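Local structure of T9SS C-terminal target domain-containing protein (Bacteroides cellulosilyticus, 5JVK) at residues Y71-T76 against A87-A92; G40-Y45 against I63-L68. The protein is a family 39 glycoside hydrolase of a gut symbiont, probably hydrolysing O-glycosyl bonds as an endo-acting enzyme. All coordinates share one frame; numbering follows the deposited sequence.

Overall arrangement
Both contacts sit in the N-terminal beta domain, which comes before the eight-stranded parallel barrel in the chain. Contact 2 comes first along the sequence: it faces strand 37-44 of a five-stranded mixed sheet toward strand 60-65 of a separate three-stranded antiparallel sheet. Contact 1 follows as the hairpin of strands 69-78 and 83-94 in the five-stranded sheet. Their centres lie about 10 Å apart. Strands 37-44 and 69-78 are sheet neighbours, joined by Thr72 N to Val43 O at 2.8 Å and Glu74 N to Lys41 O at 2.9 Å. Contact 1 joins two strands within one layer, and contact 2 packs that layer against the other.

Contact 1 of 2, residues Y71-T76 against A87-A92; sequences YTLELT and AVVNYA
Tyr71 and Tyr91 bond to each other in both directions, Tyr71 N to Tyr91 O and Tyr91 N to Tyr71 O, each at 2.8 Å. The ladder continues with Leu73 and Val89, where Leu73 N gives a 2.7 Å bond to Val89 O and the return bond from Val89 N to Leu73 O is longer; a third reciprocal pair, Leu75 and Ala87, follows. Asn90 adds a side-chain bond: its ND2 reaches back to Tyr71 O, weakly at 3.4 Å, so that this oxygen takes two donors. With CG beside its own backbone N (chi1 -67°), the Asn90 amide lies alongside Thr72, and one water joins the two, accepting from Asn90 ND2 at 2.9 Å and lying 3.0 Å from Thr72 OG1. The other end of the amide, OD1, is bonded by Arg396.

On the same face, Thr72 CG2 touches Val88 CG1 at 3.9 Å, the two side chains meeting at a slant. The opposite face carries Tyr71, Leu73, Leu75, Ala87, Val89 and Tyr91. There Leu73 and Val89 run side by side, CD2 to CG2 at 3.8 Å, while Leu75 and Ala87 meet through their CB atoms. Tyr71 turns its ring edge to Tyr91 O, and its hydroxyl bonds Glu67 O. This is an antiparallel beta hairpin, alternating hydrogen-bonded and non-hydrogen-bonded pairs, in the N-terminal beta domain.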
loop_
_atom_site.group_PDB
_atom_site.type_symbol
_atom_site.label_atom_id
_atom_site.label_comp_id
_atom_site.label_asym_id
_atom_site.label_seq_id
_atom_site.Cartn_x
_atom_site.Cartn_y
_atom_site.Cartn_z
ATOM N N TYR A 71 4.482 -19.530 -0.560
ATOM C CA TYR A 71 4.655 -20.885 -0.034
ATOM C C TYR A 71 4.309 -20.972 1.444
ATOM O O TYR A 71 4.500 -20.010 2.188
ATOM C CB TYR A 71 6.101 -21.352 -0.238
ATOM C CG TYR A 71 6.473 -21.563 -1.685
ATOM C CD1 TYR A 71 6.409 -22.832 -2.264
ATOM C CD2 TYR A 71 6.887 -20.497 -2.481
ATOM C CE1 TYR A 71 6.750 -23.032 -3.593
ATOM C CE2 TYR A 71 7.226 -20.687 -3.815
ATOM C CZ TYR A 71 7.155 -21.956 -4.365
ATOM O OH TYR A 71 7.486 -22.153 -5.681
ATOM N N THR A 72 3.789 -22.128 1.850
ATOM C CA THR A 72 3.706 -22.508 3.257
ATOM C C THR A 72 4.960 -23.324 3.572
ATOM O O THR A 72 5.268 -24.290 2.867
ATOM C CB THR A 72 2.448 -23.353 3.553
ATOM O OG1 THR A 72 1.278 -22.645 3.128
ATOM C CG2 THR A 72 2.329 -23.654 5.044
ATOM N N LEU A 73 5.679 -22.919 4.617
ATOM C CA LEU A 73 6.899 -23.593 5.062
ATOM C C LEU A 73 6.581 -24.478 6.267
ATOM O O LEU A 73 6.332 -23.967 7.360
ATOM C CB LEU A 73 7.967 -22.556 5.429
ATOM C CG LEU A 73 9.286 -23.031 6.049
ATOM C CD1 LEU A 73 10.002 -24.054 5.179
ATOM C CD2 LEU A 73 10.181 -21.833 6.310
ATOM N N GLU A 74 6.583 -25.796 6.059
ATOM C CA GLU A 74 6.379 -26.779 7.132
ATOM C C GLU A 74 7.737 -27.298 7.605
ATOM O O GLU A 74 8.459 -27.922 6.828
ATOM C CB GLU A 74 5.525 -27.949 6.632
ATOM C CG GLU A 74 4.092 -27.574 6.278
ATOM C CD GLU A 74 3.416 -28.569 5.344
ATOM O OE1 GLU A 74 3.746 -29.775 5.393
ATOM O OE2 GLU A 74 2.538 -28.139 4.560
ATOM N N LEU A 75 8.078 -27.034 8.868
ATOM C CA LEU A 75 9.363 -27.451 9.453
ATOM C C LEU A 75 9.159 -28.521 10.525
ATOM O O LEU A 75 8.227 -28.431 11.328
ATOM C CB LEU A 75 10.096 -26.246 10.051
ATOM C CG LEU A 75 10.694 -25.257 9.044
ATOM C CD1 LEU A 75 11.042 -23.935 9.714
ATOM C CD2 LEU A 75 11.919 -25.839 8.355
ATOM N N THR A 76 10.041 -29.523 10.528
ATOM C CA THR A 76 9.977 -30.649 11.467
ATOM C C THR A 76 11.379 -31.037 11.943
ATOM O O THR A 76 12.207 -31.486 11.144
ATOM C CB THR A 76 9.308 -31.877 10.811
ATOM O OG1 THR A 76 7.986 -31.532 10.381
ATOM C CG2 THR A 76 9.228 -33.058 11.784
ATOM N N ALA A 87 7.372 -26.317 13.313
ATOM C CA ALA A 87 7.038 -24.918 13.047
ATOM C C ALA A 87 6.364 -24.786 11.682
ATOM O O ALA A 87 6.671 -25.546 10.756
ATOM C CB ALA A 87 8.286 -24.054 13.109
ATOM N N VAL A 88 5.434 -23.837 11.578
ATOM C CA VAL A 88 4.757 -23.521 10.317
ATOM C C VAL A 88 4.695 -22.003 10.143
ATOM O O VAL A 88 4.141 -21.297 10.987
ATOM C CB VAL A 88 3.329 -24.111 10.250
ATOM C CG1 VAL A 88 2.683 -23.807 8.898
ATOM C CG2 VAL A 88 3.357 -25.616 10.497
ATOM N N VAL A 89 5.294 -21.518 9.056
ATOM C CA VAL A 89 5.194 -20.115 8.636
ATOM C C VAL A 89 5.030 -20.056 7.118
ATOM O O VAL A 89 5.092 -21.084 6.441
ATOM C CB VAL A 89 6.426 -19.278 9.068
ATOM C CG1 VAL A 89 6.482 -19.158 10.583
ATOM C CG2 VAL A 89 7.726 -19.862 8.522
ATOM N N ASN A 90 4.813 -18.855 6.590
ATOM C CA ASN A 90 4.750 -18.639 5.147
ATOM C C ASN A 90 6.053 -18.030 4.633
ATOM O O ASN A 90 6.801 -17.402 5.389
ATOM C CB ASN A 90 3.552 -17.758 4.792
ATOM C CG ASN A 90 2.229 -18.452 5.054
ATOM O OD1 ASN A 90 1.531 -18.136 6.016
ATOM N ND2 ASN A 90 1.883 -19.413 4.203
ATOM N N TYR A 91 6.313 -18.245 3.344
ATOM C CA TYR A 91 7.532 -17.785 2.686
ATOM C C TYR A 91 7.198 -17.321 1.268
ATOM O O TYR A 91 6.675 -18.090 0.461
ATOM C CB TYR A 91 8.564 -18.915 2.656
ATOM C CG TYR A 91 9.965 -18.466 2.310
ATOM C CD1 TYR A 91 10.785 -17.871 3.271
ATOM C CD2 TYR A 91 10.478 -18.641 1.024
ATOM C CE1 TYR A 91 12.072 -17.458 2.959
ATOM C CE2 TYR A 91 11.765 -18.229 0.702
ATOM C CZ TYR A 91 12.557 -17.639 1.671
ATOM O OH TYR A 91 13.831 -17.232 1.353
ATOM N N ALA A 92 7.498 -16.056 0.980
ATOM C CA ALA A 92 7.147 -15.434 -0.293
ATOM C C ALA A 92 8.359 -15.403 -1.221
ATOM O O ALA A 92 9.343 -14.720 -0.935
ATOM C CB ALA A 92 6.622 -14.024 -0.055
HETATM O O HOH W 1 -0.726 -20.622 4.082
#

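Contact 2 of 2, residues G40-Y45 against I63-L68; sequences GKLVRY and IDVTEL
Arg44 reaches Glu67 and Leu68 because its CG lies anti to the backbone N and the chain then bends at chi3 (69°), which swings the guanidinium onto the turn after strand 60-65. Glu67 comes in with an extended chain beyond CG, and the two side chains cross at about a right angle. Arg44 NH1 is the shared donor: it bonds Glu67 OE1 at 2.8 Å in a salt bridge and Leu68 O at 3.1 Å. The second bond is nearly straight on to the carbonyl, and Leu68 O lies in the guanidinium plane, at its edge. The carboxylate sits differently, its plane turned 67° from the guanidinium, with NH1 approaching OE1 from above the carboxylate plane. A weak bond from Arg44 NH2 to the same OE1 completes the pairing, and NH2 also forms a salt bridge with Asp47. Two carboxylates around one guanidinium would tend to stabilise its positive charge.

Further back along the strands the contact becomes apolar. Leu42 CD1 touches both Ile63 CD1, at 3.8 Å, and Val65 CG2, at 3.7 Å. The tip of Ile63 also rests 3.7 Å from the carbonyl of Gly40, measured from CD1 to O. Leu73 and Tyr91 of the hairpin pack on Leu42 as well. The axes of 40-44 and 63-65 come within 8.8 Å of each other, nearly parallel at 18°, with no backbone bonds between them, the face-to-face layering of a beta sandwich.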
loop_
_atom_site.group_PDB
_atom_site.type_symbol
_atom_site.label_atom_id
_atom_site.label_comp_id
_atom_site.label_asym_id
_atom_site.label_seq_id
_atom_site.Cartn_x
_atom_site.Cartn_y
_atom_site.Cartn_z
ATOM N N GLY A 40 12.480 -29.575 5.963
ATOM C CA GLY A 40 11.660 -28.437 5.536
ATOM C C GLY A 40 10.942 -28.718 4.227
ATOM O O GLY A 40 11.546 -29.240 3.289
ATOM N N LYS A 41 9.653 -28.378 4.177
ATOM C CA LYS A 41 8.831 -28.496 2.971
ATOM C C LYS A 41 8.240 -27.130 2.635
ATOM O O LYS A 41 7.562 -26.533 3.473
ATOM C CB LYS A 41 7.688 -29.486 3.196
ATOM C CG LYS A 41 8.099 -30.950 3.169
ATOM C CD LYS A 41 6.918 -31.872 3.452
ATOM C CE LYS A 41 6.006 -32.036 2.244
ATOM N NZ LYS A 41 4.684 -32.615 2.611
ATOM N N LEU A 42 8.504 -26.643 1.421
ATOM C CA LEU A 42 7.884 -25.418 0.903
ATOM C C LEU A 42 6.778 -25.810 -0.063
ATOM O O LEU A 42 7.065 -26.327 -1.136
ATOM C CB LEU A 42 8.911 -24.541 0.183
ATOM C CG LEU A 42 9.910 -23.796 1.070
ATOM C CD1 LEU A 42 11.065 -23.271 0.232
ATOM C CD2 LEU A 42 9.242 -22.662 1.833
ATOM N N VAL A 43 5.527 -25.547 0.323
ATOM C CA VAL A 43 4.338 -25.940 -0.445
ATOM C C VAL A 43 3.621 -24.700 -0.990
ATOM O O VAL A 43 3.184 -23.844 -0.220
ATOM C CB VAL A 43 3.353 -26.742 0.434
ATOM C CG1 VAL A 43 2.265 -27.375 -0.426
ATOM C CG2 VAL A 43 4.092 -27.806 1.240
ATOM N N ARG A 44 3.485 -24.626 -2.314
ATOM C CA ARG A 44 2.914 -23.455 -2.987
ATOM C C ARG A 44 1.391 -23.403 -2.849
ATOM O O ARG A 44 0.730 -24.442 -2.848
ATOM C CB ARG A 44 3.290 -23.466 -4.472
ATOM C CG ARG A 44 2.906 -22.200 -5.221
ATOM C CD ARG A 44 3.692 -22.009 -6.508
ATOM N NE ARG A 44 3.347 -22.980 -7.544
ATOM C CZ ARG A 44 3.850 -22.984 -8.780
ATOM N NH1 ARG A 44 4.736 -22.066 -9.164
ATOM N NH2 ARG A 44 3.468 -23.911 -9.650
ATOM N N TYR A 45 0.847 -22.191 -2.739
ATOM C CA TYR A 45 -0.605 -21.986 -2.669
ATOM C C TYR A 45 -1.269 -22.462 -3.969
ATOM O O TYR A 45 -0.716 -22.280 -5.062
ATOM C CB TYR A 45 -0.928 -20.502 -2.392
ATOM C CG TYR A 45 -2.400 -20.136 -2.363
ATOM C CD1 TYR A 45 -3.122 -19.955 -3.549
ATOM C CD2 TYR A 45 -3.067 -19.938 -1.154
ATOM C CE1 TYR A 45 -4.464 -19.619 -3.529
ATOM C CE2 TYR A 45 -4.410 -19.598 -1.126
ATOM C CZ TYR A 45 -5.102 -19.438 -2.316
ATOM O OH TYR A 45 -6.437 -19.106 -2.296
ATOM N N ILE A 63 16.763 -24.725 0.545
ATOM C CA ILE A 63 15.852 -25.435 -0.363
ATOM C C ILE A 63 15.913 -24.808 -1.756
ATOM O O ILE A 63 15.837 -23.587 -1.894
ATOM C CB ILE A 63 14.391 -25.413 0.151
ATOM C CG1 ILE A 63 14.335 -25.905 1.607
ATOM C CG2 ILE A 63 13.486 -26.270 -0.740
ATOM C CD1 ILE A 63 12.949 -25.953 2.216
ATOM N N ASP A 64 16.039 -25.657 -2.778
ATOM C CA ASP A 64 16.069 -25.223 -4.177
ATOM C C ASP A 64 14.647 -24.965 -4.677
ATOM O O ASP A 64 13.854 -25.898 -4.802
ATOM C CB ASP A 64 16.729 -26.288 -5.065
ATOM C CG ASP A 64 18.191 -26.528 -4.718
ATOM O OD1 ASP A 64 18.982 -25.563 -4.769
ATOM O OD2 ASP A 64 18.551 -27.690 -4.417
ATOM N N VAL A 65 14.339 -23.700 -4.965
ATOM C CA VAL A 65 13.009 -23.284 -5.416
ATOM C C VAL A 65 13.095 -22.885 -6.888
ATOM O O VAL A 65 13.735 -21.890 -7.223
ATOM C CB VAL A 65 12.487 -22.107 -4.566
ATOM C CG1 VAL A 65 11.120 -21.640 -5.053
ATOM C CG2 VAL A 65 12.431 -22.506 -3.094
ATOM N N THR A 66 12.450 -23.669 -7.751
ATOM C CA THR A 66 12.525 -23.501 -9.210
ATOM C C THR A 66 11.456 -22.589 -9.828
ATOM O O THR A 66 11.562 -22.238 -11.008
ATOM C CB THR A 66 12.441 -24.864 -9.929
ATOM O OG1 THR A 66 11.135 -25.427 -9.748
ATOM C CG2 THR A 66 13.493 -25.829 -9.392
ATOM N N GLU A 67 10.429 -22.233 -9.053
ATOM C CA GLU A 67 9.346 -21.358 -9.522
ATOM C C GLU A 67 8.944 -20.351 -8.450
ATOM O O GLU A 67 9.054 -20.625 -7.255
ATOM C CB GLU A 67 8.114 -22.181 -9.903
ATOM C CG GLU A 67 8.247 -23.007 -11.172
ATOM C CD GLU A 67 6.961 -23.742 -11.522
ATOM O OE1 GLU A 67 5.873 -23.126 -11.446
ATOM O OE2 GLU A 67 7.027 -24.938 -11.880
ATOM N N LEU A 68 8.453 -19.195 -8.891
ATOM C CA LEU A 68 7.931 -18.168 -7.986
ATOM C C LEU A 68 6.635 -18.632 -7.319
ATOM O O LEU A 68 5.921 -19.500 -7.842
ATOM C CB LEU A 68 7.668 -16.857 -8.740
ATOM C CG LEU A 68 8.855 -16.154 -9.398
ATOM C CD1 LEU A 68 8.388 -14.899 -10.115
ATOM C CD2 LEU A 68 9.924 -15.818 -8.369
#